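Local coordinates for protein tartronic semialdehyde reductase (Salmonella typhimurium, PDB 1YB4) that probably catalyses the reversible NAD(P)H-dependent reduction of tartronate semialdehyde (2-hydroxy-3-oxopropanoate) to (R)-glycerate, as a member of the 3-hydroxyisobutyrate dehydrogenase-related family, at residues 7-12 with 62-67; 89-94 with 114-119; 181-186 with 277-282. All coordinates share one frame; numbering follows the deposited sequence.

Interaction 1: residues 7-12 with 62-67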
loop_
_atom_site.group_PDB
_atom_site.type_symbol
_atom_site.label_atom_id
_atom_site.label_comp_id
_atom_site.label_asym_id
_atom_site.label_seq_id
_atom_site.Cartn_x
_atom_site.Cartn_y
_atom_site.Cartn_z
ATOM N N GLY A 7 32.024 -25.312 19.722
ATOM C CA GLY A 7 31.177 -26.234 18.980
ATOM C C GLY A 7 30.355 -25.491 17.933
ATOM O O GLY A 7 29.885 -24.384 18.178
ATOM N N PHE A 8 30.194 -26.089 16.754
ATOM C CA PHE A 8 29.439 -25.474 15.661
ATOM C C PHE A 8 28.369 -26.469 15.212
ATOM O O PHE A 8 28.684 -27.571 14.774
ATOM C CB PHE A 8 30.368 -25.141 14.485
ATOM C CG PHE A 8 30.107 -23.788 13.870
ATOM C CD1 PHE A 8 30.762 -22.654 14.343
ATOM C CD2 PHE A 8 29.186 -23.644 12.841
ATOM C CE1 PHE A 8 30.505 -21.402 13.803
ATOM C CE2 PHE A 8 28.923 -22.395 12.296
ATOM C CZ PHE A 8 29.583 -21.273 12.777
ATOM N N ILE A 9 27.104 -26.074 15.312
ATOM C CA ILE A 9 26.007 -26.971 14.960
ATOM C C ILE A 9 25.377 -26.748 13.587
ATOM O O ILE A 9 24.435 -27.438 13.216
ATOM C CB ILE A 9 24.913 -26.931 16.057
ATOM C CG1 ILE A 9 25.517 -27.428 17.363
ATOM C CG2 ILE A 9 23.724 -27.802 15.689
ATOM C CD1 ILE A 9 24.511 -27.636 18.464
ATOM N N GLY A 10 25.898 -25.809 12.817
ATOM C CA GLY A 10 25.332 -25.594 11.505
ATOM C C GLY A 10 26.372 -25.162 10.501
ATOM O O GLY A 10 26.998 -24.115 10.653
ATOM N N LEU A 11 26.580 -25.968 9.473
ATOM C CA LEU A 11 27.543 -25.596 8.454
ATOM C C LEU A 11 26.768 -25.162 7.219
ATOM O O LEU A 11 25.578 -24.847 7.297
ATOM C CB LEU A 11 28.492 -26.768 8.162
ATOM C CG LEU A 11 29.318 -27.166 9.405
ATOM C CD1 LEU A 11 30.233 -28.347 9.105
ATOM C CD2 LEU A 11 30.145 -25.973 9.867
ATOM N N GLY A 12 27.426 -25.117 6.076
ATOM C CA GLY A 12 26.705 -24.697 4.897
ATOM C C GLY A 12 27.095 -23.297 4.497
ATOM O O GLY A 12 27.973 -22.690 5.102
ATOM N N ILE A 62 28.784 -22.981 22.283
ATOM C CA ILE A 62 28.194 -23.640 21.118
ATOM C C ILE A 62 27.574 -22.648 20.120
ATOM O O ILE A 62 26.667 -21.892 20.465
ATOM C CB ILE A 62 27.081 -24.636 21.548
ATOM C CG1 ILE A 62 27.661 -25.758 22.416
ATOM C CG2 ILE A 62 26.398 -25.213 20.320
ATOM C CD1 ILE A 62 27.924 -25.360 23.853
ATOM N N PHE A 63 28.066 -22.676 18.883
ATOM C CA PHE A 63 27.587 -21.811 17.805
ATOM C C PHE A 63 26.564 -22.548 16.960
ATOM O O PHE A 63 26.816 -23.668 16.512
ATOM C CB PHE A 63 28.751 -21.403 16.903
ATOM C CG PHE A 63 29.673 -20.419 17.533
ATOM C CD1 PHE A 63 29.380 -19.061 17.505
ATOM C CD2 PHE A 63 30.805 -20.850 18.228
ATOM C CE1 PHE A 63 30.197 -18.143 18.168
ATOM C CE2 PHE A 63 31.626 -19.942 18.894
ATOM C CZ PHE A 63 31.324 -18.586 18.866
ATOM N N ILE A 64 25.421 -21.909 16.729
ATOM C CA ILE A 64 24.368 -22.490 15.910
ATOM C C ILE A 64 24.102 -21.650 14.655
ATOM O O ILE A 64 23.775 -20.471 14.760
ATOM C CB ILE A 64 23.055 -22.596 16.710
ATOM C CG1 ILE A 64 23.252 -23.543 17.892
ATOM C CG2 ILE A 64 21.901 -23.048 15.794
ATOM C CD1 ILE A 64 22.061 -23.604 18.809
HETATM N N MSE A 65 24.269 -22.245 13.475
HETATM C CA MSE A 65 23.993 -21.535 12.227
HETATM C C MSE A 65 23.113 -22.393 11.329
HETATM O O MSE A 65 23.574 -22.990 10.349
HETATM C CB MSE A 65 25.273 -21.152 11.480
HETATM C CG MSE A 65 25.027 -20.314 10.204
HETATM SE SE MSE A 65 24.355 -18.473 10.455
HETATM C CE MSE A 65 22.467 -18.747 10.171
ATOM N N VAL A 66 21.833 -22.428 11.695
ATOM C CA VAL A 66 20.796 -23.177 11.000
ATOM C C VAL A 66 19.869 -22.161 10.281
ATOM O O VAL A 66 19.831 -20.987 10.648
ATOM C CB VAL A 66 20.018 -24.022 12.034
ATOM C CG1 VAL A 66 18.969 -23.186 12.689
ATOM C CG2 VAL A 66 19.426 -25.255 11.390
ATOM N N PRO A 67 19.126 -22.600 9.243
ATOM C CA PRO A 67 18.200 -21.781 8.437
ATOM C C PRO A 67 17.010 -20.995 9.033
ATOM O O PRO A 67 16.951 -19.777 8.911
ATOM C CB PRO A 67 17.729 -22.764 7.361
ATOM C CG PRO A 67 18.938 -23.617 7.155
ATOM C CD PRO A 67 19.350 -23.901 8.583
#

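Interaction 2: residues 89-94 with 114-119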
loop_
_atom_site.group_PDB
_atom_site.type_symbol
_atom_site.label_atom_id
_atom_site.label_comp_id
_atom_site.label_asym_id
_atom_site.label_seq_id
_atom_site.Cartn_x
_atom_site.Cartn_y
_atom_site.Cartn_z
ATOM N N GLY A 89 26.857 -24.386 33.064
ATOM C CA GLY A 89 28.127 -23.716 32.828
ATOM C C GLY A 89 28.506 -23.489 31.376
ATOM O O GLY A 89 29.663 -23.169 31.071
ATOM N N LYS A 90 27.538 -23.657 30.478
ATOM C CA LYS A 90 27.783 -23.469 29.055
ATOM C C LYS A 90 27.172 -22.190 28.510
ATOM O O LYS A 90 26.325 -21.548 29.139
ATOM C CB LYS A 90 27.250 -24.660 28.248
ATOM C CG LYS A 90 28.006 -25.955 28.479
ATOM C CD LYS A 90 27.492 -27.071 27.579
ATOM C CE LYS A 90 28.201 -28.382 27.888
ATOM N NZ LYS A 90 29.684 -28.235 27.816
ATOM N N THR A 91 27.628 -21.832 27.320
ATOM C CA THR A 91 27.165 -20.645 26.628
ATOM C C THR A 91 26.773 -21.086 25.221
ATOM O O THR A 91 27.571 -21.682 24.489
ATOM C CB THR A 91 28.273 -19.564 26.539
ATOM O OG1 THR A 91 28.843 -19.355 27.837
ATOM C CG2 THR A 91 27.692 -18.250 26.052
ATOM N N ILE A 92 25.526 -20.797 24.869
ATOM C CA ILE A 92 24.982 -21.138 23.570
ATOM C C ILE A 92 24.752 -19.834 22.812
ATOM O O ILE A 92 24.141 -18.896 23.332
ATOM C CB ILE A 92 23.654 -21.907 23.732
ATOM C CG1 ILE A 92 23.100 -22.305 22.370
ATOM C CG2 ILE A 92 22.667 -21.079 24.509
ATOM C CD1 ILE A 92 23.834 -23.473 21.771
ATOM N N VAL A 93 25.272 -19.765 21.594
ATOM C CA VAL A 93 25.106 -18.568 20.795
ATOM C C VAL A 93 24.506 -18.895 19.431
ATOM O O VAL A 93 25.105 -19.588 18.603
ATOM C CB VAL A 93 26.451 -17.807 20.617
ATOM C CG1 VAL A 93 27.181 -17.735 21.942
ATOM C CG2 VAL A 93 27.306 -18.482 19.602
ATOM N N ASP A 94 23.292 -18.399 19.221
ATOM C CA ASP A 94 22.590 -18.613 17.972
ATOM C C ASP A 94 22.874 -17.426 17.086
ATOM O O ASP A 94 22.611 -16.271 17.452
ATOM C CB ASP A 94 21.085 -18.739 18.205
ATOM C CG ASP A 94 20.339 -19.077 16.940
ATOM O OD1 ASP A 94 20.944 -19.738 16.060
ATOM O OD2 ASP A 94 19.152 -18.693 16.834
ATOM N N GLY A 114 20.584 -23.919 33.086
ATOM C CA GLY A 114 21.935 -23.643 33.539
ATOM C C GLY A 114 22.946 -23.214 32.487
ATOM O O GLY A 114 24.118 -23.589 32.558
ATOM N N ALA A 115 22.513 -22.418 31.516
ATOM C CA ALA A 115 23.415 -21.966 30.468
ATOM C C ALA A 115 23.092 -20.541 30.046
ATOM O O ALA A 115 21.977 -20.065 30.244
ATOM C CB ALA A 115 23.324 -22.903 29.271
ATOM N N ASP A 116 24.083 -19.857 29.484
ATOM C CA ASP A 116 23.883 -18.500 29.001
ATOM C C ASP A 116 23.509 -18.582 27.518
ATOM O O ASP A 116 23.849 -19.554 26.832
ATOM C CB ASP A 116 25.151 -17.668 29.189
ATOM C CG ASP A 116 25.403 -17.315 30.644
ATOM O OD1 ASP A 116 24.481 -16.775 31.295
ATOM O OD2 ASP A 116 26.521 -17.568 31.133
ATOM N N TYR A 117 22.802 -17.562 27.035
ATOM C CA TYR A 117 22.342 -17.513 25.652
ATOM C C TYR A 117 22.582 -16.147 25.042
ATOM O O TYR A 117 22.265 -15.117 25.637
ATOM C CB TYR A 117 20.840 -17.820 25.608
ATOM C CG TYR A 117 20.240 -18.027 24.230
ATOM C CD1 TYR A 117 19.794 -19.291 23.831
ATOM C CD2 TYR A 117 20.098 -16.966 23.333
ATOM C CE1 TYR A 117 19.216 -19.499 22.576
ATOM C CE2 TYR A 117 19.527 -17.165 22.074
ATOM C CZ TYR A 117 19.088 -18.433 21.706
ATOM O OH TYR A 117 18.515 -18.635 20.472
ATOM N N LEU A 118 23.168 -16.143 23.855
ATOM C CA LEU A 118 23.390 -14.903 23.138
ATOM C C LEU A 118 22.743 -15.103 21.783
ATOM O O LEU A 118 23.033 -16.092 21.112
ATOM C CB LEU A 118 24.880 -14.620 22.906
ATOM C CG LEU A 118 25.856 -14.203 24.005
ATOM C CD1 LEU A 118 27.173 -13.797 23.340
ATOM C CD2 LEU A 118 25.283 -13.055 24.836
ATOM N N ASP A 119 21.837 -14.214 21.391
ATOM C CA ASP A 119 21.265 -14.330 20.060
ATOM C C ASP A 119 22.047 -13.266 19.316
ATOM O O ASP A 119 21.995 -12.086 19.652
ATOM C CB ASP A 119 19.754 -14.045 20.030
ATOM C CG ASP A 119 19.371 -12.743 20.721
ATOM O OD1 ASP A 119 19.444 -12.667 21.964
ATOM O OD2 ASP A 119 18.978 -11.793 20.017
HETATM O O HOH W 1 26.723 -19.920 32.080
HETATM O O HOH W 2 18.116 -16.661 18.938
#

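Interaction 3: residues 181-186 with 277-282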
loop_
_atom_site.group_PDB
_atom_site.type_symbol
_atom_site.label_atom_id
_atom_site.label_comp_id
_atom_site.label_asym_id
_atom_site.label_seq_id
_atom_site.Cartn_x
_atom_site.Cartn_y
_atom_site.Cartn_z
ATOM N N LEU A 181 13.059 -1.151 2.335
ATOM C CA LEU A 181 12.382 0.094 2.060
ATOM C C LEU A 181 13.292 1.132 1.364
ATOM O O LEU A 181 12.826 1.860 0.486
ATOM C CB LEU A 181 11.772 0.650 3.359
ATOM C CG LEU A 181 10.378 0.062 3.620
ATOM C CD1 LEU A 181 10.454 -1.467 3.646
ATOM C CD2 LEU A 181 9.828 0.609 4.923
ATOM N N ASN A 182 14.577 1.195 1.737
ATOM C CA ASN A 182 15.506 2.152 1.109
ATOM C C ASN A 182 15.751 1.762 -0.347
ATOM O O ASN A 182 15.767 2.626 -1.235
ATOM C CB ASN A 182 16.826 2.207 1.869
ATOM C CG ASN A 182 16.755 3.112 3.072
ATOM O OD1 ASN A 182 15.667 3.397 3.579
ATOM N ND2 ASN A 182 17.912 3.568 3.547
ATOM N N ILE A 183 15.913 0.464 -0.598
ATOM C CA ILE A 183 16.125 -0.005 -1.964
ATOM C C ILE A 183 14.904 0.338 -2.815
ATOM O O ILE A 183 15.037 0.787 -3.952
ATOM C CB ILE A 183 16.375 -1.545 -2.024
ATOM C CG1 ILE A 183 17.741 -1.872 -1.413
ATOM C CG2 ILE A 183 16.350 -2.023 -3.458
ATOM C CD1 ILE A 183 18.021 -3.379 -1.243
ATOM N N GLU A 184 13.710 0.148 -2.263
ATOM C CA GLU A 184 12.501 0.432 -3.016
ATOM C C GLU A 184 12.382 1.933 -3.261
ATOM O O GLU A 184 11.937 2.371 -4.328
ATOM C CB GLU A 184 11.285 -0.100 -2.258
ATOM C CG GLU A 184 10.041 -0.333 -3.114
ATOM C CD GLU A 184 9.215 0.922 -3.321
ATOM O OE1 GLU A 184 9.386 1.890 -2.544
ATOM O OE2 GLU A 184 8.375 0.928 -4.249
ATOM N N ALA A 185 12.798 2.724 -2.281
ATOM C CA ALA A 185 12.730 4.169 -2.428
ATOM C C ALA A 185 13.607 4.655 -3.589
ATOM O O ALA A 185 13.151 5.409 -4.448
ATOM C CB ALA A 185 13.128 4.852 -1.127
ATOM N N VAL A 186 14.862 4.220 -3.622
ATOM C CA VAL A 186 15.763 4.621 -4.702
ATOM C C VAL A 186 15.166 4.188 -6.054
ATOM O O VAL A 186 15.287 4.906 -7.055
ATOM C CB VAL A 186 17.180 3.988 -4.504
ATOM C CG1 VAL A 186 18.158 4.496 -5.568
ATOM C CG2 VAL A 186 17.694 4.339 -3.102
ATOM N N LEU A 277 18.619 -12.900 -8.024
ATOM C CA LEU A 277 19.442 -11.730 -8.265
ATOM C C LEU A 277 19.638 -10.927 -6.986
ATOM O O LEU A 277 19.024 -11.217 -5.954
ATOM C CB LEU A 277 18.783 -10.865 -9.334
ATOM C CG LEU A 277 18.371 -11.660 -10.580
ATOM C CD1 LEU A 277 17.399 -10.844 -11.409
ATOM C CD2 LEU A 277 19.604 -12.032 -11.392
ATOM N N ASP A 278 20.523 -9.937 -7.065
ATOM C CA ASP A 278 20.824 -9.051 -5.949
ATOM C C ASP A 278 19.560 -8.250 -5.640
ATOM O O ASP A 278 18.881 -7.801 -6.559
ATOM C CB ASP A 278 21.948 -8.099 -6.337
ATOM C CG ASP A 278 22.346 -7.192 -5.207
ATOM O OD1 ASP A 278 22.871 -7.707 -4.200
ATOM O OD2 ASP A 278 22.131 -5.964 -5.317
ATOM N N HIS A 279 19.241 -8.053 -4.362
ATOM C CA HIS A 279 18.023 -7.327 -4.045
ATOM C C HIS A 279 17.956 -5.928 -4.647
ATOM O O HIS A 279 16.937 -5.235 -4.520
ATOM C CB HIS A 279 17.777 -7.285 -2.531
ATOM C CG HIS A 279 18.945 -6.815 -1.725
ATOM N ND1 HIS A 279 18.922 -6.777 -0.348
ATOM C CD2 HIS A 279 20.148 -6.321 -2.095
ATOM C CE1 HIS A 279 20.058 -6.273 0.098
ATOM N NE2 HIS A 279 20.821 -5.986 -0.942
ATOM N N SER A 280 19.032 -5.513 -5.316
ATOM C CA SER A 280 19.038 -4.214 -5.972
ATOM C C SER A 280 18.190 -4.406 -7.230
ATOM O O SER A 280 17.754 -3.447 -7.866
ATOM C CB SER A 280 20.469 -3.792 -6.339
ATOM O OG SER A 280 21.093 -4.754 -7.172
ATOM N N ALA A 281 17.949 -5.667 -7.567
ATOM C CA ALA A 281 17.134 -6.024 -8.718
ATOM C C ALA A 281 15.678 -5.585 -8.509
ATOM O O ALA A 281 14.833 -5.687 -9.408
ATOM C CB ALA A 281 17.202 -7.514 -8.939
HETATM N N MSE A 282 15.400 -5.117 -7.300
HETATM C CA MSE A 282 14.087 -4.620 -6.925
HETATM C C MSE A 282 13.574 -3.651 -7.973
HETATM O O MSE A 282 12.403 -3.683 -8.334
HETATM C CB MSE A 282 14.191 -3.892 -5.576
HETATM C CG MSE A 282 13.031 -2.974 -5.221
HETATM SE SE MSE A 282 11.429 -3.943 -4.777
HETATM C CE MSE A 282 10.405 -3.536 -6.318
#

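Interaction 1: residues 7-12 with 62-67
Gly7 and Phe8 pair in parallel with Ile62 and Phe63, and the two backbones keep company as far as Gly10 and Met65, their end-to-end directions only 11° apart. Two hydrogen bonds, both made by Phe63, hold the strands: its N donates to Gly7 O at 2.6 Å, and its O takes the N-H of Ile9 at 2.7 Å. Past the last bridge, Gly10 CA lies 3.3 Å from Met65 O in a CA-H...O contact; Gly10, with no side chain, lets the two backbones come this close.

On one face of the sheet Phe8 leans over toward the neighbouring strand. Its CD1 reaches Phe63 CB at 3.5 Å, and Phe63 O lies over one face of the Phe8 ring, offset toward its rim. The two rings are nearly parallel but slid apart, with centroids 5.8 Å from each other and little overlap. Phe8 CE2 also meets CB of selenomethionine Met65, 3.9 Å away. Met65 CG is anti to the backbone N (chi1 -176°), and the chain then bends twice, carrying the selenium away from the 7-12 segment. Helix 15-24 packs on Phe8 through Met18, Ala19 and Leu22.

On the side of the sheet that carries Ile62, Ile9, just past its strand, reaches Ile62 CG2 with CD1 at 3.6 Å, and its CB touches Ile64 CG1; Val75 of helix 69-77 adds to this apolar layer.

Gly10 and Gly12 fit the start of a GxGxxG fingerprint in a strand-turn-helix, consistent with the dinucleotide-binding turn of a Rossmann domain. The chemistry implies a division along the chain: hydrogen bonds pair the strand ends in a buried, largely apolar setting, and beyond them the backbones meet through Gly10 CA and Met65 O, where the probable cofactor-binding turn begins.

Interaction 2: residues 89-94 with 114-119
Ile92 and Tyr117 stand in register on parallel strands, 90-94 and 115-119, whose axes are 4.6 Å apart at closest approach; with crossover helix 100-111 they form a beta-alpha-beta unit of the Rossmann-type domain. Backbone bonds form the ladder: Lys90 O accepts from Asp116 N, Ile92 N gives to Asp116 O, Ile92 O receives Leu118 N, and Leu118 O receives Asp94 N. Before it, Gly89 N makes a weak bond to Gly114 O, where a Schellman motif ends the helix.

Apolar contacts occupy both faces. Ile92 CG2 stands 3.5 Å from Tyr117 CD1; with Ile92 CG1 anti to its N (chi1 -178°), CG2 is left wedged between N and the carbonyl carbon and turned to the ring. On the face of Thr91 and Leu118, Val93 CG1 rests 4.0 Å from Leu118 CB.

Polar side chains add to both faces. Arg147 forms a salt bridge with Asp116 OD2 and a hydrogen bond with Thr91 OG1. Asp94, its OD1 bonded to Ser96 OG, lies alongside Tyr117, CB 3.4 Å from Tyr117 OH and carboxylate and ring planes 74° apart. One water, in the ring plane, links Asp94 OD2 at 3.1 Å to Tyr117 OH at 2.5 Å.

Interaction 3: residues 181-186 with 277-282
Ile183 meets His279 with the end of its side chain: the methyl CD1 stands over the centre of the imidazole, 3.5 Å from the ring centroid and only 7° off the ring normal, a CH-pi contact made almost squarely on the face. All five ring atoms are therefore at similar range from it, CG and ND1 being the closest. The other branch, CG2, meets the backbone. Ile183 CG2 comes to 3.4 Å from His279 O and 3.6 Å from Met282 CB, so the two methyls divide the contact, CD1 on the ring at the start of the 3-10 turn 279-281 and CG2 against the carbonyl and the selenomethionine that follows the turn. Met282 CG is anti to its backbone N (chi1 163°), which directs the chain at the helix, where CG lies 4.1 Å from Glu184 CA; further out, SE passes 4.2 Å from Glu184 CG.

This joins the long helix 167-195 of the all-helical C-terminal half, related to the C-terminal domain of 6-phosphogluconate dehydrogenase, to the connection between helices 257-271 and 283-290.

The imidazole is set from behind this first shell. His279 CG sits between its backbone N and carbonyl carbon (chi1 51°), and ND1 is hydrogen-bonded to His238 ND1, which helps to fix the rotation of the ring; Phe233 and His220 also bring their rings against it. Next to it in the chain, Asp278 OD2 forms a salt bridge with Arg223. Leu265 of helix 257-271 touches both Glu184 and Met282, while Ile216 of helix 215-225 packs on Ile183. Away from the turn, Leu181, Asn182 and Ala185 on the same stretch of helix pack against the matching helix of the second subunit, and Glu184 touches Asn258 of that subunit.

Overall arrangement
From the N terminus, the chain lays down strand 5-8, passes through helix 15-24, strand 28-31 and two short helices, and returns as strand 61-64, where interaction 1 closes its loop. Interaction 2 then closes a shorter one, through helix 100-111. Interaction 3 comes last, bringing the turn after helix 257-271 back to helix 167-195. The three loops follow in series, neither nesting nor crossing. Interactions 1 and 2 are joined because strands 61-64 and 90-94 are neighbours: Ile62 O lies 2.8 Å from Val93 N, a probable hydrogen bond. Interaction 3 stands apart in the helical half, its centre about 29 Å from that of interaction 1.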